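Local coordinates for protein (soluble lytic transglycosylase SLT70) (Escherichia coli, PDB 1QSA), which cleaves the glycosidic bonds between N-acetylmuramic acid and N-acetylglucosamine in peptidoglycan, with a 1,6-anhydro bond formed in the N-acetylmuramic acid residue, at residues N406-K411 with A417-Y422; S402-L407 with S432-I437. All blocks are in the same frame, centred on the assembly; numbering follows the deposited sequence.

Contact 1 (N406-K411 with A417-Y422); sequences NLVKSK and AQLARY
Leu-407 and Val-408, in the last turn of helix 397-408, receive the side chain of Leu-419 from helix 413-425; these are two successive helices of the all-alpha L domain, joined by a short turn and running in broadly opposite directions. Leu-407 meets Leu-419 in two ways: its carbonyl O lies 3.8 Å from Leu-419 CD1, and its branch carbon CG stands somewhat farther from the same methyl. Val-408 adds its CG1 methyl, 3.9 Å from Leu-419 CD1, the two side chains meeting at a slant. The valine's chi1 of -56° sets CG1 anti to its carbonyl carbon and points it at the leucine. A branched residue on each side suits this buried spot, since one methyl of Leu-419 can meet the valine methyl and the Leu-407 backbone together; across the contact no hydrogen bond is made. Beyond Val-408 the helix ends: Lys-409 is the first residue to leave helical angles, and a type II beta turn runs from Val-408 to Lys-411. Lys-411 folds its long chain back over this end. Its ammonium NZ donates to Lys-409 O at 2.8 Å, only 16° off the carbonyl plane, and also donates to the oxygen that Leu-419 touches, with Lys-411 NZ 2.9 Å from Leu-407 O and well above that carbonyl plane, 52° out of it.

Contact 2 (S402-L407 with S432-I437); sequences SEWANL and SVQATI
Trp-404 and Gln-434 make most of the contact between helix 397-408 and helix 429-438, two helices of the all-alpha L domain that run in roughly the same direction, crossing at -35° with their axes 10.3 Å apart. The indole turns its pyrrole edge to the second helix. Trp-404 CD1 lies 3.5 Å from Gln-434 CD, and the aliphatic CG of the glutamine sits in the ring plane at that edge. The amide is steeply turned against the indole, their planes 71° apart, and the glutamine runs alongside the indole in the opposite sense. Farther along the same edge, the methyl of Ala-435 packs against the indole nitrogen, with Ala-435 CB 3.7 Å from Trp-404 NE1; so small a residue lets the broad ring lie close to the helix backbone. Gln-434 reaches across because its CG is anti to the backbone N (chi1 -172°) and the chain beyond stays extended, bringing NE2 to 3.7 Å from Ala-405 CB. The amide nitrogen is held there by a hydrogen bond to the carbonyl O of Arg-401, one turn before Ala-405. A leucine in its place would probably leave Arg-401 O without this side-chain donor and remove the amide from beside Ala-405. On the tryptophan side, NE1 makes a weak hydrogen bond to Leu-431 O, while Met-385, Leu-419 and Ala-423 from neighbouring helices also pack on its side chain. The backbone beside the glutamine offers its amide no bond at Ala-405, for Gln-434 NE2 and Ala-405 N, 3.5 Å apart, are both donors.

Contacts 1 and 2 lie with their centres 6 Å apart and both start from helix 397-408, which meets helix 413-425 near its C-terminal end in contact 1 and helix 429-438 through Trp-404 in contact 2. They also touch directly: Leu-419 O is 3.3 Å from Trp-404 CZ2, and Ala-420 CA is 3.6 Å from Ala-435 CB, where two small residues let the successive helices 413-425 and 429-438 come close. Three helices thus pack on one another within the L domain. Neither contact reaches the predicted active-site residue Glu-478, although Val-433, beside Gln-434, packs against Ala-480 and Trp-481.

Contact 1 (N406-K411 with A417-Y422)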
ATOM      1  N   ASN A 406     -15.596  -0.851  11.278  1.00 15.40           N
ATOM      2  CA  ASN A 406     -17.004  -1.248  11.187  1.00 16.54           C
ATOM      3  C   ASN A 406     -17.922  -0.082  11.504  1.00 16.40           C
ATOM      4  O   ASN A 406     -18.961   0.082  10.880  1.00 18.05           O
ATOM      5  CB  ASN A 406     -17.325  -2.365  12.185  1.00 18.83           C
ATOM      6  CG  ASN A 406     -16.814  -3.705  11.749  1.00 24.17           C
ATOM      7  OD1 ASN A 406     -16.395  -3.882  10.608  1.00 27.75           O
ATOM      8  ND2 ASN A 406     -16.876  -4.683  12.653  1.00 27.67           N
ATOM      9  N   LEU A 407     -17.540   0.712  12.498  1.00 16.05           N
ATOM     10  CA  LEU A 407     -18.341   1.849  12.916  1.00 18.11           C
ATOM     11  C   LEU A 407     -18.464   2.954  11.848  1.00 20.34           C
ATOM     12  O   LEU A 407     -19.555   3.487  11.625  1.00 20.32           O
ATOM     13  CB  LEU A 407     -17.771   2.395  14.234  1.00 21.03           C
ATOM     14  CG  LEU A 407     -18.627   3.255  15.162  1.00 23.05           C
ATOM     15  CD1 LEU A 407     -20.005   2.643  15.362  1.00 22.66           C
ATOM     16  CD2 LEU A 407     -17.901   3.386  16.496  1.00 23.29           C
ATOM     17  N   VAL A 408     -17.386   3.229  11.119  1.00 18.35           N
ATOM     18  CA  VAL A 408     -17.414   4.284  10.101  1.00 18.89           C
ATOM     19  C   VAL A 408     -17.905   3.819   8.729  1.00 21.18           C
ATOM     20  O   VAL A 408     -18.332   4.626   7.907  1.00 23.07           O
ATOM     21  CB  VAL A 408     -16.022   4.967   9.951  1.00 18.48           C
ATOM     22  CG1 VAL A 408     -15.562   5.495  11.289  1.00 16.48           C
ATOM     23  CG2 VAL A 408     -14.991   3.989   9.401  1.00 18.05           C
ATOM     24  N   LYS A 409     -17.899   2.512   8.508  1.00 22.99           N
ATOM     25  CA  LYS A 409     -18.307   1.941   7.229  1.00 25.98           C
ATOM     26  C   LYS A 409     -19.797   2.112   6.916  1.00 27.30           C
ATOM     27  O   LYS A 409     -20.654   1.936   7.786  1.00 26.97           O
ATOM     28  CB  LYS A 409     -17.931   0.455   7.202  1.00 28.48           C
ATOM     29  CG  LYS A 409     -18.055  -0.235   5.853  1.00 30.96           C
ATOM     30  CD  LYS A 409     -17.579  -1.672   5.963  1.00 34.94           C
ATOM     31  CE  LYS A 409     -18.452  -2.471   6.933  1.00 38.57           C
ATOM     32  NZ  LYS A 409     -17.773  -3.683   7.479  1.00 41.34           N
ATOM     33  N   SER A 410     -20.088   2.497   5.676  1.00 27.99           N
ATOM     34  CA  SER A 410     -21.467   2.663   5.210  1.00 30.11           C
ATOM     35  C   SER A 410     -22.270   3.759   5.914  1.00 29.98           C
ATOM     36  O   SER A 410     -23.497   3.732   5.907  1.00 31.56           O
ATOM     37  CB  SER A 410     -22.214   1.329   5.331  1.00 31.85           C
ATOM     38  OG  SER A 410     -21.439   0.270   4.788  1.00 35.98           O
ATOM     39  N   LYS A 411     -21.583   4.708   6.538  1.00 28.35           N
ATOM     40  CA  LYS A 411     -22.261   5.799   7.229  1.00 26.43           C
ATOM     41  C   LYS A 411     -22.274   7.004   6.308  1.00 25.76           C
ATOM     42  O   LYS A 411     -21.540   7.032   5.315  1.00 26.22           O
ATOM     43  CB  LYS A 411     -21.536   6.157   8.533  1.00 26.84           C
ATOM     44  CG  LYS A 411     -21.387   5.007   9.515  1.00 27.61           C
ATOM     45  CD  LYS A 411     -22.728   4.389   9.886  1.00 29.18           C
ATOM     46  CE  LYS A 411     -22.540   3.250  10.880  1.00 27.63           C
ATOM     47  NZ  LYS A 411     -21.734   2.136  10.308  1.00 28.66           N
ATOM     48  N   ALA A 417     -17.897  12.409   9.583  1.00 15.75           N
ATOM     49  CA  ALA A 417     -17.223  13.620  10.060  1.00 15.42           C
ATOM     50  C   ALA A 417     -17.422  13.774  11.574  1.00 14.65           C
ATOM     51  O   ALA A 417     -16.516  14.201  12.292  1.00 14.09           O
ATOM     52  CB  ALA A 417     -17.747  14.864   9.304  1.00 17.15           C
ATOM     53  N   GLN A 418     -18.616  13.425  12.061  1.00 15.14           N
ATOM     54  CA  GLN A 418     -18.878  13.486  13.499  1.00 16.21           C
ATOM     55  C   GLN A 418     -17.980  12.480  14.204  1.00 14.42           C
ATOM     56  O   GLN A 418     -17.411  12.791  15.237  1.00 14.00           O
ATOM     57  CB  GLN A 418     -20.328  13.141  13.819  1.00 17.61           C
ATOM     58  CG  GLN A 418     -21.340  14.193  13.418  1.00 20.72           C
ATOM     59  CD  GLN A 418     -22.745  13.745  13.757  1.00 22.67           C
ATOM     60  OE1 GLN A 418     -23.191  12.678  13.326  1.00 24.25           O
ATOM     61  NE2 GLN A 418     -23.449  14.549  14.536  1.00 25.31           N
ATOM     62  N   LEU A 419     -17.882  11.268  13.650  1.00 15.21           N
ATOM     63  CA  LEU A 419     -17.035  10.229  14.233  1.00 12.90           C
ATOM     64  C   LEU A 419     -15.557  10.666  14.213  1.00 12.42           C
ATOM     65  O   LEU A 419     -14.827  10.477  15.189  1.00 11.81           O
ATOM     66  CB  LEU A 419     -17.243   8.888  13.500  1.00 13.26           C
ATOM     67  CG  LEU A 419     -18.568   8.158  13.808  1.00 15.88           C
ATOM     68  CD1 LEU A 419     -18.765   6.965  12.882  1.00 16.97           C
ATOM     69  CD2 LEU A 419     -18.572   7.705  15.274  1.00 16.54           C
ATOM     70  N   ALA A 420     -15.126  11.279  13.113  1.00 13.34           N
ATOM     71  CA  ALA A 420     -13.748  11.770  13.014  1.00 11.65           C
ATOM     72  C   ALA A 420     -13.489  12.798  14.129  1.00 11.63           C
ATOM     73  O   ALA A 420     -12.499  12.703  14.857  1.00 11.70           O
ATOM     74  CB  ALA A 420     -13.501  12.408  11.638  1.00 11.18           C
ATOM     75  N   ARG A 421     -14.430  13.725  14.313  1.00 11.95           N
ATOM     76  CA  ARG A 421     -14.278  14.767  15.335  1.00 12.78           C
ATOM     77  C   ARG A 421     -14.364  14.205  16.751  1.00 11.99           C
ATOM     78  O   ARG A 421     -13.674  14.677  17.643  1.00 12.10           O
ATOM     79  CB  ARG A 421     -15.316  15.872  15.134  1.00 13.56           C
ATOM     80  CG  ARG A 421     -15.119  17.070  16.056  1.00 15.54           C
ATOM     81  CD  ARG A 421     -13.810  17.784  15.756  1.00 17.30           C
ATOM     82  NE  ARG A 421     -13.443  18.736  16.807  1.00 19.39           N
ATOM     83  CZ  ARG A 421     -12.563  19.720  16.650  1.00 20.55           C
ATOM     84  NH1 ARG A 421     -11.953  19.894  15.482  1.00 21.15           N
ATOM     85  NH2 ARG A 421     -12.290  20.530  17.668  1.00 22.04           N
ATOM     86  N   TYR A 422     -15.205  13.189  16.945  1.00 12.19           N
ATOM     87  CA  TYR A 422     -15.349  12.543  18.254  1.00 11.85           C
ATOM     88  C   TYR A 422     -13.999  11.900  18.628  1.00 11.58           C
ATOM     89  O   TYR A 422     -13.507  12.062  19.738  1.00 12.47           O
ATOM     90  CB  TYR A 422     -16.439  11.476  18.198  1.00 13.23           C
ATOM     91  CG  TYR A 422     -16.720  10.836  19.531  1.00 14.59           C
ATOM     92  CD1 TYR A 422     -17.609  11.421  20.426  1.00 18.05           C
ATOM     93  CD2 TYR A 422     -16.107   9.637  19.893  1.00 16.68           C
ATOM     94  CE1 TYR A 422     -17.885  10.823  21.658  1.00 18.25           C
ATOM     95  CE2 TYR A 422     -16.376   9.029  21.129  1.00 18.34           C
ATOM     96  CZ  TYR A 422     -17.265   9.633  22.000  1.00 18.57           C
ATOM     97  OH  TYR A 422     -17.536   9.054  23.223  1.00 18.06           O
TER

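Contact 2 (S402-L407 with S432-I437)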
ATOM      1  N   SER A 402      -9.893  -2.123  13.805  1.00 12.90           N
ATOM      2  CA  SER A 402     -10.876  -3.037  13.221  1.00 12.91           C
ATOM      3  C   SER A 402     -12.292  -2.692  13.665  1.00 12.70           C
ATOM      4  O   SER A 402     -13.234  -2.771  12.872  1.00 12.85           O
ATOM      5  CB  SER A 402     -10.541  -4.480  13.585  1.00 13.84           C
ATOM      6  OG  SER A 402      -9.256  -4.797  13.087  1.00 15.97           O
ATOM      7  N   GLU A 403     -12.453  -2.369  14.948  1.00 11.81           N
ATOM      8  CA  GLU A 403     -13.770  -1.975  15.450  1.00 11.83           C
ATOM      9  C   GLU A 403     -14.205  -0.656  14.813  1.00 12.23           C
ATOM     10  O   GLU A 403     -15.347  -0.514  14.386  1.00 12.20           O
ATOM     11  CB  GLU A 403     -13.748  -1.794  16.967  1.00 12.55           C
ATOM     12  CG  GLU A 403     -13.599  -3.080  17.751  1.00 11.32           C
ATOM     13  CD  GLU A 403     -14.917  -3.759  18.130  1.00 12.24           C
ATOM     14  OE1 GLU A 403     -16.002  -3.428  17.589  1.00 11.88           O
ATOM     15  OE2 GLU A 403     -14.843  -4.666  18.982  1.00 12.81           O
ATOM     16  N   TRP A 404     -13.284   0.308  14.765  1.00 12.77           N
ATOM     17  CA  TRP A 404     -13.576   1.622  14.199  1.00 11.47           C
ATOM     18  C   TRP A 404     -13.976   1.492  12.731  1.00 12.05           C
ATOM     19  O   TRP A 404     -14.884   2.191  12.262  1.00 12.16           O
ATOM     20  CB  TRP A 404     -12.354   2.535  14.345  1.00 11.29           C
ATOM     21  CG  TRP A 404     -12.609   3.990  14.072  1.00 11.07           C
ATOM     22  CD1 TRP A 404     -12.084   4.738  13.057  1.00 13.60           C
ATOM     23  CD2 TRP A 404     -13.359   4.903  14.893  1.00 11.93           C
ATOM     24  NE1 TRP A 404     -12.450   6.063  13.199  1.00 12.30           N
ATOM     25  CE2 TRP A 404     -13.231   6.192  14.316  1.00 12.60           C
ATOM     26  CE3 TRP A 404     -14.112   4.757  16.066  1.00 12.03           C
ATOM     27  CZ2 TRP A 404     -13.829   7.331  14.877  1.00 11.95           C
ATOM     28  CZ3 TRP A 404     -14.706   5.890  16.625  1.00 13.71           C
ATOM     29  CH2 TRP A 404     -14.560   7.160  16.028  1.00 13.03           C
ATOM     30  N   ALA A 405     -13.318   0.574  12.026  1.00 11.15           N
ATOM     31  CA  ALA A 405     -13.586   0.353  10.609  1.00 13.27           C
ATOM     32  C   ALA A 405     -15.052  -0.008  10.400  1.00 13.90           C
ATOM     33  O   ALA A 405     -15.682   0.478   9.466  1.00 15.50           O
ATOM     34  CB  ALA A 405     -12.677  -0.742  10.057  1.00 12.82           C
ATOM     35  N   ASN A 406     -15.596  -0.851  11.278  1.00 15.40           N
ATOM     36  CA  ASN A 406     -17.004  -1.248  11.187  1.00 16.54           C
ATOM     37  C   ASN A 406     -17.922  -0.082  11.504  1.00 16.40           C
ATOM     38  O   ASN A 406     -18.961   0.082  10.880  1.00 18.05           O
ATOM     39  CB  ASN A 406     -17.325  -2.365  12.185  1.00 18.83           C
ATOM     40  CG  ASN A 406     -16.814  -3.705  11.749  1.00 24.17           C
ATOM     41  OD1 ASN A 406     -16.395  -3.882  10.608  1.00 27.75           O
ATOM     42  ND2 ASN A 406     -16.876  -4.683  12.653  1.00 27.67           N
ATOM     43  N   LEU A 407     -17.540   0.712  12.498  1.00 16.05           N
ATOM     44  CA  LEU A 407     -18.341   1.849  12.916  1.00 18.11           C
ATOM     45  C   LEU A 407     -18.464   2.954  11.848  1.00 20.34           C
ATOM     46  O   LEU A 407     -19.555   3.487  11.625  1.00 20.32           O
ATOM     47  CB  LEU A 407     -17.771   2.395  14.234  1.00 21.03           C
ATOM     48  CG  LEU A 407     -18.627   3.255  15.162  1.00 23.05           C
ATOM     49  CD1 LEU A 407     -20.005   2.643  15.362  1.00 22.66           C
ATOM     50  CD2 LEU A 407     -17.901   3.386  16.496  1.00 23.29           C
ATOM     51  N   SER A 432      -9.080   9.292  14.238  1.00  8.97           N
ATOM     52  CA  SER A 432      -9.503  10.528  13.587  1.00  9.52           C
ATOM     53  C   SER A 432      -9.081  10.475  12.116  1.00  9.36           C
ATOM     54  O   SER A 432      -9.904  10.687  11.227  1.00  9.64           O
ATOM     55  CB  SER A 432      -8.866  11.740  14.286  1.00 10.32           C
ATOM     56  OG  SER A 432      -9.160  12.960  13.617  1.00 11.47           O
ATOM     57  N   VAL A 433      -7.818  10.132  11.859  1.00  9.92           N
ATOM     58  CA  VAL A 433      -7.339  10.058  10.464  1.00 10.10           C
ATOM     59  C   VAL A 433      -8.097   8.965   9.694  1.00 10.81           C
ATOM     60  O   VAL A 433      -8.549   9.166   8.557  1.00 10.24           O
ATOM     61  CB  VAL A 433      -5.795   9.793  10.389  1.00  9.62           C
ATOM     62  CG1 VAL A 433      -5.374   9.552   8.934  1.00 10.61           C
ATOM     63  CG2 VAL A 433      -5.004  10.991  10.951  1.00 10.02           C
ATOM     64  N   GLN A 434      -8.311   7.826  10.345  1.00 10.33           N
ATOM     65  CA  GLN A 434      -9.008   6.710   9.714  1.00  9.49           C
ATOM     66  C   GLN A 434     -10.421   7.080   9.258  1.00 11.15           C
ATOM     67  O   GLN A 434     -10.861   6.672   8.178  1.00 11.64           O
ATOM     68  CB  GLN A 434      -9.025   5.519  10.680  1.00 10.37           C
ATOM     69  CG  GLN A 434      -9.549   4.217  10.082  1.00 11.63           C
ATOM     70  CD  GLN A 434      -9.653   3.098  11.106  1.00 10.27           C
ATOM     71  OE1 GLN A 434      -9.026   3.144  12.161  1.00 13.09           O
ATOM     72  NE2 GLN A 434     -10.434   2.073  10.782  1.00 11.06           N
ATOM     73  N   ALA A 435     -11.124   7.861  10.075  1.00 11.00           N
ATOM     74  CA  ALA A 435     -12.477   8.291   9.739  1.00 11.29           C
ATOM     75  C   ALA A 435     -12.450   9.282   8.572  1.00 12.08           C
ATOM     76  O   ALA A 435     -13.341   9.249   7.718  1.00 13.56           O
ATOM     77  CB  ALA A 435     -13.156   8.910  10.946  1.00 11.07           C
ATOM     78  N   THR A 436     -11.446  10.161   8.513  1.00 12.38           N
ATOM     79  CA  THR A 436     -11.402  11.097   7.385  1.00 12.36           C
ATOM     80  C   THR A 436     -11.174  10.339   6.078  1.00 13.33           C
ATOM     81  O   THR A 436     -11.702  10.720   5.039  1.00 14.12           O
ATOM     82  CB  THR A 436     -10.325  12.214   7.538  1.00  9.94           C
ATOM     83  OG1 THR A 436      -9.007  11.646   7.525  1.00 12.45           O
ATOM     84  CG2 THR A 436     -10.534  12.996   8.829  1.00 10.14           C
ATOM     85  N   ILE A 437     -10.428   9.238   6.145  1.00 14.11           N
ATOM     86  CA  ILE A 437     -10.164   8.444   4.952  1.00 15.18           C
ATOM     87  C   ILE A 437     -11.433   7.707   4.522  1.00 16.18           C
ATOM     88  O   ILE A 437     -11.800   7.736   3.349  1.00 16.12           O
ATOM     89  CB  ILE A 437      -8.996   7.467   5.172  1.00 14.65           C
ATOM     90  CG1 ILE A 437      -7.707   8.262   5.329  1.00 14.85           C
ATOM     91  CG2 ILE A 437      -8.875   6.480   4.005  1.00 16.55           C
ATOM     92  CD1 ILE A 437      -6.521   7.440   5.825  1.00 15.96           C
TER